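Local coordinates for protein phytoene synthase (Enterococcus hirae, PDB 5IYS) that probably joins isoprenyl diphosphates head to head as a dehydrosqualene or phytoene synthase, and binds magnesium and a farnesyl thiodiphosphate inhibitor, at residues 162-167 with 222-227. Numbering follows the deposited sequence.
Sequences GEAMQL and NLYEES. With FPS (S-[(2E,6E)-3,7,11-trimethyldodeca-2,6,10-trienyl] trihydrogen thiodiphosphate), chain G.
A164 and Y224 meet where two antiparallel helices of the all-helical isoprenoid synthase fold pack together, an example of close helix packing at a small residue: the A164 methyl stands at the nearest backbone approach, with A164 CA 5.3 Å from L223 CA. Helix 207-227 packs here against helix 155-172, which lines the ligand pocket; the axes of their segments 222-227 and 162-167 approach to 8.3 Å, with N-to-C directions 155° apart.

One part of the interface is a CH-pi contact. A164 CB sits over the centre of the Y224 ring, 3.5 Å from its centroid and only 5° off the ring normal. With CG anti to its own carbonyl carbon (chi1 -82°), Y224 carries the ring under A164, and the rotation about CB-CG turns its face to the methyl.

Apolar packing around L223 continues the interface. L223 presses its CB against A164 CB at 3.8 Å, while L223 CD1 meets L167 CD1, the two leucine side chains crossing at about a right angle. L223 CD1 also lies against the extended chain of E163, 3.5 Å from E163 OE2, a van der Waals contact with the carboxylate.

M165 links this packing to the substrate-analogue site. M165 CG approaches the Y224 ring obliquely, 3.9 Å from Y224 CE1, and the extended chain carries M165 SD on to the farnesyl tail, 3.8 Å from FPS C8.

No hydrogen bond joins the two segments. The polar end of Y224 is instead satisfied one turn along helix 155-172, where T168 OG1 hydrogen-bonds both Y224 OH and the backbone carbonyl of A164; Y224 OH itself rests 3.6 Å from M165 CA.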
loop_
_atom_site.group_PDB
_atom_site.type_symbol
_atom_site.label_atom_id
_atom_site.label_comp_id
_atom_site.label_asym_id
_atom_site.label_seq_id
_atom_site.Cartn_x
_atom_site.Cartn_y
_atom_site.Cartn_z
ATOM N N GLY A 162 5.589 -3.876 1.126
ATOM C CA GLY A 162 5.068 -2.559 0.700
ATOM C C GLY A 162 5.614 -2.162 -0.665
ATOM O O GLY A 162 4.888 -1.693 -1.541
ATOM N N GLU A 163 6.904 -2.389 -0.873
ATOM C CA GLU A 163 7.473 -2.219 -2.194
ATOM C C GLU A 163 6.857 -3.108 -3.282
ATOM O O GLU A 163 6.594 -2.640 -4.391
ATOM C CB GLU A 163 9.012 -2.386 -2.172
ATOM C CG GLU A 163 9.677 -1.876 -3.445
ATOM C CD GLU A 163 11.173 -2.243 -3.498
ATOM O OE1 GLU A 163 11.759 -2.566 -2.443
ATOM O OE2 GLU A 163 11.755 -2.270 -4.600
ATOM N N ALA A 164 6.671 -4.393 -2.998
ATOM C CA ALA A 164 6.057 -5.287 -3.981
ATOM C C ALA A 164 4.674 -4.741 -4.374
ATOM O O ALA A 164 4.245 -4.851 -5.529
ATOM C CB ALA A 164 5.923 -6.724 -3.382
ATOM N N MET A 165 3.897 -4.343 -3.374
ATOM C CA MET A 165 2.558 -3.823 -3.653
ATOM C C MET A 165 2.569 -2.533 -4.475
ATOM O O MET A 165 1.718 -2.328 -5.361
ATOM C CB MET A 165 1.813 -3.628 -2.328
ATOM C CG MET A 165 1.270 -4.939 -1.753
ATOM S SD MET A 165 0.504 -4.626 -0.117
ATOM C CE MET A 165 -0.058 -6.288 0.228
ATOM N N GLN A 166 3.488 -1.632 -4.153
ATOM C CA GLN A 166 3.550 -0.355 -4.865
ATOM C C GLN A 166 3.958 -0.636 -6.324
ATOM O O GLN A 166 3.420 -0.002 -7.221
ATOM C CB GLN A 166 4.561 0.589 -4.201
ATOM C CG GLN A 166 4.729 1.934 -4.881
ATOM C CD GLN A 166 3.407 2.661 -5.048
ATOM O OE1 GLN A 166 3.019 3.001 -6.164
ATOM N NE2 GLN A 166 2.646 2.755 -3.969
ATOM N N LEU A 167 4.927 -1.523 -6.547
ATOM C CA LEU A 167 5.302 -1.924 -7.920
ATOM C C LEU A 167 4.115 -2.512 -8.678
ATOM O O LEU A 167 3.946 -2.289 -9.875
ATOM C CB LEU A 167 6.411 -2.983 -7.884
ATOM C CG LEU A 167 7.816 -2.488 -7.541
ATOM C CD1 LEU A 167 8.827 -3.613 -7.656
ATOM C CD2 LEU A 167 8.192 -1.311 -8.442
ATOM N N ASN A 222 9.411 -11.406 -6.831
ATOM C CA ASN A 222 10.519 -11.715 -5.931
ATOM C C ASN A 222 10.390 -11.038 -4.583
ATOM O O ASN A 222 10.642 -11.652 -3.541
ATOM C CB ASN A 222 11.850 -11.269 -6.559
ATOM C CG ASN A 222 12.281 -12.160 -7.716
ATOM O OD1 ASN A 222 13.222 -11.833 -8.441
ATOM N ND2 ASN A 222 11.620 -13.300 -7.874
ATOM N N LEU A 223 9.976 -9.776 -4.593
ATOM C CA LEU A 223 9.775 -9.076 -3.327
ATOM C C LEU A 223 8.632 -9.621 -2.479
ATOM O O LEU A 223 8.755 -9.634 -1.251
ATOM C CB LEU A 223 9.591 -7.578 -3.546
ATOM C CG LEU A 223 10.792 -6.858 -4.163
ATOM C CD1 LEU A 223 10.299 -5.501 -4.681
ATOM C CD2 LEU A 223 11.850 -6.657 -3.099
ATOM N N TYR A 224 7.509 -9.992 -3.110
ATOM C CA TYR A 224 6.425 -10.651 -2.408
ATOM C C TYR A 224 7.013 -11.875 -1.715
ATOM O O TYR A 224 6.846 -12.074 -0.507
ATOM C CB TYR A 224 5.289 -11.049 -3.376
ATOM C CG TYR A 224 4.316 -9.924 -3.723
ATOM C CD1 TYR A 224 3.448 -9.385 -2.761
ATOM C CD2 TYR A 224 4.165 -9.512 -5.031
ATOM C CE1 TYR A 224 2.511 -8.402 -3.099
ATOM C CE2 TYR A 224 3.267 -8.501 -5.372
ATOM C CZ TYR A 224 2.438 -7.964 -4.410
ATOM O OH TYR A 224 1.493 -7.012 -4.793
ATOM N N GLU A 225 7.615 -12.747 -2.505
ATOM C CA GLU A 225 8.176 -13.982 -1.954
ATOM C C GLU A 225 9.185 -13.760 -0.829
ATOM O O GLU A 225 9.102 -14.422 0.206
ATOM C CB GLU A 225 8.747 -14.875 -3.056
ATOM C CG GLU A 225 7.687 -15.728 -3.770
ATOM C CD GLU A 225 7.094 -16.824 -2.880
ATOM O OE1 GLU A 225 7.842 -17.369 -2.037
ATOM O OE2 GLU A 225 5.877 -17.116 -2.987
ATOM N N GLU A 226 10.124 -12.837 -1.014
ATOM C CA GLU A 226 11.041 -12.466 0.046
ATOM C C GLU A 226 10.349 -11.972 1.311
ATOM O O GLU A 226 10.737 -12.342 2.414
ATOM C CB GLU A 226 12.099 -11.464 -0.426
ATOM C CG GLU A 226 13.036 -11.981 -1.526
ATOM C CD GLU A 226 13.772 -10.852 -2.223
ATOM O OE1 GLU A 226 14.089 -9.864 -1.533
ATOM O OE2 GLU A 226 14.008 -10.942 -3.455
ATOM N N SER A 227 9.290 -11.189 1.159
ATOM C CA SER A 227 8.649 -10.585 2.333
ATOM C C SER A 227 7.981 -11.644 3.197
ATOM O O SER A 227 7.791 -11.428 4.400
ATOM C CB SER A 227 7.607 -9.522 1.923
ATOM O OG SER A 227 6.419 -10.136 1.416
HETATM C C1 FPS G . -2.920 0.394 -2.387
HETATM S S1 FPS G . -4.018 1.379 -1.441
HETATM C C2 FPS G . -1.795 0.122 -1.405
HETATM C C3 FPS G . -0.497 0.026 -1.741
HETATM C C4 FPS G . -0.062 0.156 -3.171
HETATM C C5 FPS G . 0.567 -0.248 -0.696
HETATM C C6 FPS G . 0.049 -0.379 0.736
HETATM C C7 FPS G . 1.129 -1.025 1.581
HETATM C C8 FPS G . 0.845 -1.892 2.569
HETATM C C10 FPS G . 1.999 -2.374 3.421
HETATM C C9 FPS G . -0.559 -2.338 2.899
HETATM C C11 FPS G . 2.033 -3.904 3.403
HETATM C C12 FPS G . 3.061 -4.435 4.388
HETATM C C13 FPS G . 2.788 -4.805 5.660
HETATM C C14 FPS G . 3.889 -5.349 6.535
HETATM C C15 FPS G . 1.398 -4.723 6.236
HETATM P PA FPS G . -5.922 1.375 -2.239
HETATM O O1A FPS G . -6.934 1.625 -1.209
HETATM O O2A FPS G . -5.871 2.707 -3.157
HETATM O O3A FPS G . -6.257 0.172 -3.232
HETATM P PB FPS G . -5.847 0.402 -4.787
HETATM O O1B FPS G . -7.019 0.923 -5.572
HETATM O O2B FPS G . -5.324 -0.952 -5.206
HETATM O O3B FPS G . -4.738 1.412 -4.981
#